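Local coordinates for transcriptional regulator, putative, Mar family (Thermotoga maritima, PDB 2ETH), which probably binds DNA as a dimeric winged helix-turn-helix transcription factor of the MarR family, at residues A[51-56]-A[62-67]; A[40-45]-A[80-85]. One frame throughout, in Å; residues are numbered along the deposited sequence.

Interaction 1 (A[51-56]-A[62-67]); sequences LYVALF and KEIAEF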
ATOM      1  N   LEU A  51      11.528  -1.128   0.618  1.00 44.24           N
ATOM      2  CA  LEU A  51      11.487   0.292   0.166  1.00 43.94           C
ATOM      3  C   LEU A  51      12.161   1.265   1.121  1.00 43.65           C
ATOM      4  O   LEU A  51      12.868   2.204   0.692  1.00 43.55           O
ATOM      5  CB  LEU A  51      10.060   0.736  -0.093  1.00 44.51           C
ATOM      6  CG  LEU A  51       9.360   0.070  -1.291  1.00 45.73           C
ATOM      7  CD1 LEU A  51       7.850   0.392  -1.261  1.00 44.33           C
ATOM      8  CD2 LEU A  51      10.023   0.538  -2.610  1.00 46.47           C
ATOM      9  N   TYR A  52      11.983   1.048   2.408  1.00 43.49           N
ATOM     10  CA  TYR A  52      12.645   1.889   3.389  1.00 43.60           C
ATOM     11  C   TYR A  52      14.133   1.887   3.114  1.00 43.38           C
ATOM     12  O   TYR A  52      14.716   2.944   2.945  1.00 44.15           O
ATOM     13  CB  TYR A  52      12.325   1.409   4.804  1.00 44.63           C
ATOM     14  CG  TYR A  52      12.971   2.202   5.907  1.00 45.90           C
ATOM     15  CD1 TYR A  52      12.895   3.586   5.908  1.00 47.65           C
ATOM     16  CD2 TYR A  52      13.644   1.572   6.958  1.00 44.50           C
ATOM     17  CE1 TYR A  52      13.472   4.347   6.926  1.00 47.55           C
ATOM     18  CE2 TYR A  52      14.217   2.315   7.973  1.00 46.76           C
ATOM     19  CZ  TYR A  52      14.122   3.731   7.937  1.00 48.65           C
ATOM     20  OH  TYR A  52      14.707   4.556   8.884  1.00 49.86           O
ATOM     21  N   VAL A  53      14.750   0.715   3.008  1.00 42.81           N
ATOM     22  CA  VAL A  53      16.185   0.645   2.647  1.00 42.80           C
ATOM     23  C   VAL A  53      16.500   1.118   1.225  1.00 43.36           C
ATOM     24  O   VAL A  53      17.513   1.776   1.004  1.00 43.21           O
ATOM     25  CB  VAL A  53      16.816  -0.825   2.909  1.00 43.81           C
ATOM     26  CG1 VAL A  53      18.289  -0.927   2.387  1.00 40.65           C
ATOM     27  CG2 VAL A  53      16.742  -1.164   4.390  1.00 39.48           C
ATOM     28  N   ALA A  54      15.649   0.770   0.254  1.00 43.64           N
ATOM     29  CA  ALA A  54      15.870   1.171  -1.137  1.00 43.48           C
ATOM     30  C   ALA A  54      15.778   2.666  -1.302  1.00 44.64           C
ATOM     31  O   ALA A  54      16.498   3.223  -2.120  1.00 44.94           O
ATOM     32  CB  ALA A  54      14.890   0.469  -2.076  1.00 42.05           C
ATOM     33  N   LEU A  55      14.885   3.324  -0.545  1.00 46.52           N
ATOM     34  CA  LEU A  55      14.655   4.791  -0.674  1.00 46.97           C
ATOM     35  C   LEU A  55      15.580   5.619   0.180  1.00 47.37           C
ATOM     36  O   LEU A  55      16.048   6.649  -0.274  1.00 48.17           O
ATOM     37  CB  LEU A  55      13.232   5.196  -0.333  1.00 46.84           C
ATOM     38  CG  LEU A  55      12.214   4.896  -1.402  1.00 47.04           C
ATOM     39  CD1 LEU A  55      10.853   5.144  -0.754  1.00 46.56           C
ATOM     40  CD2 LEU A  55      12.469   5.754  -2.656  1.00 43.14           C
ATOM     41  N   PHE A  56      15.862   5.157   1.394  1.00 48.01           N
ATOM     42  CA  PHE A  56      16.631   5.938   2.361  1.00 48.12           C
ATOM     43  C   PHE A  56      17.986   5.366   2.764  1.00 48.32           C
ATOM     44  O   PHE A  56      18.647   5.874   3.686  1.00 48.48           O
ATOM     45  CB  PHE A  56      15.751   6.172   3.578  1.00 48.99           C
ATOM     46  CG  PHE A  56      14.592   7.079   3.286  1.00 48.97           C
ATOM     47  CD1 PHE A  56      14.818   8.451   3.072  1.00 48.22           C
ATOM     48  CD2 PHE A  56      13.295   6.571   3.180  1.00 46.54           C
ATOM     49  CE1 PHE A  56      13.758   9.301   2.760  1.00 49.76           C
ATOM     50  CE2 PHE A  56      12.202   7.427   2.896  1.00 46.77           C
ATOM     51  CZ  PHE A  56      12.412   8.767   2.680  1.00 48.61           C
ATOM     52  N   LYS A  62      18.180  -2.184  14.329  1.00 48.70           N
ATOM     53  CA  LYS A  62      17.515  -1.200  15.225  1.00 49.29           C
ATOM     54  C   LYS A  62      16.652  -0.204  14.481  1.00 49.67           C
ATOM     55  O   LYS A  62      15.532   0.059  14.880  1.00 50.21           O
ATOM     56  CB  LYS A  62      18.536  -0.353  16.008  1.00 49.61           C
ATOM     57  CG  LYS A  62      19.590  -1.098  16.752  1.00 49.29           C
ATOM     58  N   GLU A  63      17.224   0.382  13.433  1.00 50.30           N
ATOM     59  CA  GLU A  63      16.584   1.399  12.627  1.00 51.15           C
ATOM     60  C   GLU A  63      15.345   0.841  11.990  1.00 51.69           C
ATOM     61  O   GLU A  63      14.350   1.549  11.882  1.00 51.78           O
ATOM     62  CB  GLU A  63      17.527   1.903  11.519  1.00 51.48           C
ATOM     63  CG  GLU A  63      18.246   3.205  11.799  1.00 53.65           C
ATOM     64  CD  GLU A  63      19.731   3.236  11.374  1.00 56.20           C
ATOM     65  OE1 GLU A  63      20.117   2.840  10.248  1.00 57.26           O
ATOM     66  OE2 GLU A  63      20.538   3.695  12.201  1.00 58.46           O
ATOM     67  N   ILE A  64      15.396  -0.424  11.560  1.00 52.74           N
ATOM     68  CA  ILE A  64      14.261  -1.016  10.839  1.00 52.93           C
ATOM     69  C   ILE A  64      13.180  -1.383  11.837  1.00 53.81           C
ATOM     70  O   ILE A  64      12.032  -1.229  11.537  1.00 53.34           O
ATOM     71  CB  ILE A  64      14.663  -2.238   9.930  1.00 53.30           C
ATOM     72  CG1 ILE A  64      15.753  -1.841   8.927  1.00 52.01           C
ATOM     73  CG2 ILE A  64      13.463  -2.783   9.142  1.00 51.75           C
ATOM     74  CD1 ILE A  64      16.320  -3.019   8.130  1.00 50.90           C
ATOM     75  N   ALA A  65      13.562  -1.849  13.025  1.00 55.69           N
ATOM     76  CA  ALA A  65      12.619  -2.131  14.105  1.00 56.97           C
ATOM     77  C   ALA A  65      11.878  -0.856  14.496  1.00 58.89           C
ATOM     78  O   ALA A  65      10.653  -0.778  14.373  1.00 59.22           O
ATOM     79  CB  ALA A  65      13.336  -2.702  15.286  1.00 56.41           C
ATOM     80  N   GLU A  66      12.618   0.164  14.915  1.00 61.35           N
ATOM     81  CA  GLU A  66      12.002   1.447  15.266  1.00 63.28           C
ATOM     82  C   GLU A  66      11.040   1.877  14.171  1.00 65.37           C
ATOM     83  O   GLU A  66       9.913   2.271  14.459  1.00 66.01           O
ATOM     84  CB  GLU A  66      13.047   2.532  15.547  1.00 63.29           C
ATOM     85  CG  GLU A  66      13.907   2.261  16.781  1.00 61.93           C
ATOM     86  N   PHE A  67      11.464   1.756  12.917  1.00 67.98           N
ATOM     87  CA  PHE A  67      10.619   2.115  11.769  1.00 69.68           C
ATOM     88  C   PHE A  67       9.410   1.203  11.567  1.00 71.04           C
ATOM     89  O   PHE A  67       8.349   1.642  11.148  1.00 71.38           O
ATOM     90  CB  PHE A  67      11.455   2.089  10.484  1.00 70.51           C
ATOM     91  CG  PHE A  67      10.657   1.789   9.245  1.00 71.13           C
ATOM     92  CD1 PHE A  67      10.090   2.816   8.524  1.00 71.38           C
ATOM     93  CD2 PHE A  67      10.466   0.474   8.810  1.00 71.50           C
ATOM     94  CE1 PHE A  67       9.351   2.552   7.395  1.00 72.40           C
ATOM     95  CE2 PHE A  67       9.729   0.206   7.670  1.00 72.01           C
ATOM     96  CZ  PHE A  67       9.169   1.245   6.964  1.00 72.13           C
TER

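Interaction 2 (A[40-45]-A[80-85]); sequences SDMKTT and DSLEKR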
ATOM      1  N   SER A  40       4.623  -8.383  -6.409  1.00 58.09           N
ATOM      2  CA  SER A  40       3.277  -8.916  -6.228  1.00 56.84           C
ATOM      3  C   SER A  40       3.301 -10.160  -5.338  1.00 55.89           C
ATOM      4  O   SER A  40       2.315 -10.480  -4.709  1.00 55.73           O
ATOM      5  CB  SER A  40       2.640  -9.252  -7.582  1.00 56.67           C
ATOM      6  OG  SER A  40       3.243 -10.405  -8.139  1.00 55.99           O
ATOM      7  N   ASP A  41       4.441 -10.838  -5.307  1.00 54.40           N
ATOM      8  CA  ASP A  41       4.657 -12.003  -4.480  1.00 53.81           C
ATOM      9  C   ASP A  41       5.197 -11.727  -3.053  1.00 52.88           C
ATOM     10  O   ASP A  41       5.190 -12.619  -2.221  1.00 50.88           O
ATOM     11  CB  ASP A  41       5.638 -12.901  -5.212  1.00 54.15           C
ATOM     12  CG  ASP A  41       5.812 -14.229  -4.540  1.00 55.82           C
ATOM     13  OD1 ASP A  41       4.796 -14.842  -4.177  1.00 56.75           O
ATOM     14  OD2 ASP A  41       6.970 -14.657  -4.367  1.00 59.95           O
HETATM   15  N   MSE A  42       5.644 -10.496  -2.776  1.00 52.53           N
HETATM   16  CA  MSE A  42       6.131 -10.112  -1.443  1.00 52.46           C
HETATM   17  C   MSE A  42       4.991  -9.846  -0.489  1.00 51.00           C
HETATM   18  O   MSE A  42       3.944  -9.361  -0.912  1.00 50.25           O
HETATM   19  CB  MSE A  42       6.958  -8.824  -1.505  1.00 52.24           C
HETATM   20  CG  MSE A  42       8.289  -8.961  -2.172  1.00 52.88           C
HETATM   21 SE   MSE A  42       9.275  -7.342  -2.030  0.75 56.73          SE
HETATM   22  CE  MSE A  42       9.455  -6.845  -3.897  1.00 54.85           C
ATOM     23  N   LYS A  43       5.227 -10.112   0.800  1.00 50.27           N
ATOM     24  CA  LYS A  43       4.306  -9.701   1.851  1.00 49.86           C
ATOM     25  C   LYS A  43       4.408  -8.212   2.073  1.00 49.87           C
ATOM     26  O   LYS A  43       5.419  -7.556   1.740  1.00 50.38           O
ATOM     27  CB  LYS A  43       4.559 -10.428   3.173  1.00 50.08           C
ATOM     28  CG  LYS A  43       4.454 -11.975   3.095  1.00 50.35           C
ATOM     29  CD  LYS A  43       4.980 -12.619   4.382  1.00 50.35           C
ATOM     30  CE  LYS A  43       5.461 -14.056   4.194  1.00 52.18           C
ATOM     31  NZ  LYS A  43       4.449 -15.099   4.560  1.00 52.10           N
ATOM     32  N   THR A  44       3.346  -7.676   2.656  1.00 49.59           N
ATOM     33  CA  THR A  44       3.211  -6.246   2.855  1.00 49.84           C
ATOM     34  C   THR A  44       4.399  -5.667   3.654  1.00 49.33           C
ATOM     35  O   THR A  44       5.007  -4.694   3.226  1.00 50.23           O
ATOM     36  CB  THR A  44       1.830  -5.913   3.526  1.00 50.17           C
ATOM     37  OG1 THR A  44       1.742  -6.548   4.807  1.00 50.34           O
ATOM     38  CG2 THR A  44       0.657  -6.412   2.655  1.00 49.57           C
ATOM     39  N   THR A  45       4.777  -6.281   4.775  1.00 49.24           N
ATOM     40  CA  THR A  45       5.826  -5.689   5.615  1.00 49.27           C
ATOM     41  C   THR A  45       7.232  -5.948   5.037  1.00 48.50           C
ATOM     42  O   THR A  45       8.146  -5.166   5.258  1.00 48.08           O
ATOM     43  CB  THR A  45       5.713  -6.082   7.103  1.00 49.60           C
ATOM     44  OG1 THR A  45       5.888  -7.477   7.234  1.00 52.19           O
ATOM     45  CG2 THR A  45       4.307  -5.723   7.692  1.00 50.32           C
ATOM     46  N   ASP A  80      15.489 -11.759   6.889  1.00 43.22           N
ATOM     47  CA  ASP A  80      15.829 -13.123   6.408  1.00 43.35           C
ATOM     48  C   ASP A  80      14.994 -13.467   5.162  1.00 43.02           C
ATOM     49  O   ASP A  80      15.486 -14.069   4.208  1.00 42.75           O
ATOM     50  CB  ASP A  80      15.618 -14.231   7.479  1.00 44.14           C
ATOM     51  CG  ASP A  80      16.786 -14.347   8.485  1.00 44.09           C
ATOM     52  N   SER A  81      13.733 -13.067   5.147  1.00 42.54           N
ATOM     53  CA  SER A  81      12.911 -13.374   3.985  1.00 42.76           C
ATOM     54  C   SER A  81      13.327 -12.595   2.740  1.00 41.68           C
ATOM     55  O   SER A  81      13.397 -13.128   1.667  1.00 40.80           O
ATOM     56  CB  SER A  81      11.445 -13.161   4.269  1.00 42.59           C
ATOM     57  OG  SER A  81      10.876 -12.695   3.076  1.00 46.39           O
ATOM     58  N   LEU A  82      13.613 -11.322   2.907  1.00 42.16           N
ATOM     59  CA  LEU A  82      14.132 -10.484   1.825  1.00 42.20           C
ATOM     60  C   LEU A  82      15.453 -11.018   1.333  1.00 41.50           C
ATOM     61  O   LEU A  82      15.780 -10.972   0.164  1.00 41.02           O
ATOM     62  CB  LEU A  82      14.314  -9.039   2.316  1.00 41.78           C
ATOM     63  CG  LEU A  82      13.021  -8.243   2.454  1.00 43.89           C
ATOM     64  CD1 LEU A  82      13.304  -6.881   3.081  1.00 39.03           C
ATOM     65  CD2 LEU A  82      12.327  -8.105   1.024  1.00 43.04           C
ATOM     66  N   GLU A  83      16.210 -11.550   2.254  1.00 42.70           N
ATOM     67  CA  GLU A  83      17.501 -12.155   1.908  1.00 44.43           C
ATOM     68  C   GLU A  83      17.380 -13.417   1.092  1.00 43.52           C
ATOM     69  O   GLU A  83      18.165 -13.615   0.185  1.00 43.47           O
ATOM     70  CB  GLU A  83      18.293 -12.394   3.167  1.00 45.11           C
ATOM     71  CG  GLU A  83      19.732 -12.716   2.959  1.00 50.01           C
ATOM     72  CD  GLU A  83      20.554 -12.404   4.221  1.00 57.70           C
ATOM     73  OE1 GLU A  83      19.919 -11.881   5.201  1.00 60.35           O
ATOM     74  OE2 GLU A  83      21.813 -12.646   4.207  1.00 58.55           O
ATOM     75  N   LYS A  84      16.376 -14.241   1.358  1.00 43.94           N
ATOM     76  CA  LYS A  84      16.240 -15.443   0.569  1.00 44.66           C
ATOM     77  C   LYS A  84      15.583 -15.229  -0.765  1.00 45.03           C
ATOM     78  O   LYS A  84      15.787 -16.062  -1.639  1.00 45.76           O
ATOM     79  CB  LYS A  84      15.696 -16.647   1.347  1.00 45.23           C
ATOM     80  CG  LYS A  84      14.326 -16.584   1.964  1.00 46.40           C
ATOM     81  CD  LYS A  84      14.212 -17.711   3.050  1.00 45.08           C
ATOM     82  N   ARG A  85      14.900 -14.090  -0.977  1.00 44.82           N
ATOM     83  CA  ARG A  85      14.496 -13.679  -2.334  1.00 44.49           C
ATOM     84  C   ARG A  85      15.661 -12.998  -3.076  1.00 42.91           C
ATOM     85  O   ARG A  85      15.535 -12.652  -4.248  1.00 41.39           O
ATOM     86  CB  ARG A  85      13.301 -12.722  -2.353  1.00 44.27           C
ATOM     87  CG  ARG A  85      12.215 -12.989  -1.376  1.00 46.63           C
ATOM     88  CD  ARG A  85      11.167 -11.861  -1.369  1.00 47.91           C
ATOM     89  NE  ARG A  85       9.931 -12.353  -1.971  1.00 52.67           N
ATOM     90  CZ  ARG A  85       8.954 -12.983  -1.318  1.00 53.48           C
ATOM     91  NH1 ARG A  85       9.017 -13.197  -0.017  1.00 56.48           N
ATOM     92  NH2 ARG A  85       7.894 -13.400  -1.979  1.00 53.34           N
TER

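Interaction 1 (A[51-56]-A[62-67])
The rings of Tyr52 and Phe67 lie almost flat on one another in an offset stack, their centroids 4.1 Å apart and their planes only 3° from parallel. The two side chains run in opposite senses, so each ring also lies against the CB of the other residue: CB of Phe67 sits 3.7 Å from CE2 of Tyr52, and CB of Tyr52 comes within 3.8 Å of CZ of Phe67. Both beta carbons thus add CH-pi contacts to the stack, that of Phe67 falling off-centre. In Tyr52 the torsion about CA-CB turns CG away from its own backbone nitrogen (chi1 179°), which extends the ring off its helix and across to helix 61-67. The segment axes stay 11.6 Å apart and cross at 116°, a separation that the paired rings bridge. Such steep packing of successive helices fits the winged helix-turn-helix fold of MarR proteins, in which helix 61-67 would be the first helix of the helix-turn-helix and helix 72-84 the recognition helix. Beside the stack, CG1 of Ile64 lies 4.5 Å from CD2 of Tyr52, while the chain continues extended to CD1, which meets CG2 of Val53 at 4.2 Å. Ile64 also touches Val75 of helix 72-84 and Val102 of strand 100-104, linking this contact to the helix and strand that follow in the chain. An alanine in place of Tyr52 would remove the ring and is likely to leave one face of Phe67 without its stacking partner, opening a gap between the two helices. Phe67 is further confined by the ring of Tyr48 and by Met27 of the second subunit, while OE1 of Glu63 turns back to accept a hydrogen bond from the backbone nitrogen of Lys60.

Interaction 2 (A[40-45]-A[80-85])
NH2 of Arg85 reaches OD2 of Asp41 across 2.9 Å, forming a salt bridge whose hydrogen bond is weak, the N-H pointing well off the line to OD2 (124°). The carboxylate and guanidinium planes are turned 58° apart, and the groups meet through NH2 and OD2 rather than as a two-pronged pair. The backbone O of Asp41 is also close to NH2, but at too poor an angle for a hydrogen bond. A bend at chi3 of Arg85 (109°) turns the guanidinium so that one face lies against the chain at Met42, a selenomethionine: CA of Met42 lies over that face, near its rim, and CG of Met42 approaches NE of Arg85 to 3.8 Å. Farther along, SE of Met42 makes a looser apolar contact with CD2 of Leu82, at 4.4 Å, and both side chains also pack on Leu87. Other partners share the charges: NH1 of Arg85 forms a salt bridge with Glu46, which also accepts a hydrogen bond from Ser81 OG, while OD1 of Asp41 pairs with Lys43 of the second subunit. The contact therefore ties the turn between helices 37-41 and 44-56, which lies against the other subunit, to the C-terminal end of helix 72-84, probably the recognition helix of a MarR-type winged helix-turn-helix domain.

Interactions 1 and 2 have centres 14 Å apart and do not touch, their nearest atoms being about 6 Å from each other. Helix 44-56 serves both: the turn before it and its first residues belong to interaction 2, its C-terminal half to interaction 1. In chain order the segments run 40-45, 51-56, 62-67 and 80-85, so the first and last close a span that contains the other contact. Helix 44-56 packs on helix 61-67 in interaction 1, while the turn leading into it meets the end of helix 72-84 in interaction 2. Both contacts also reach the second subunit, so the probable DNA-binding motif is linked to the dimer interface through these neighbouring segments.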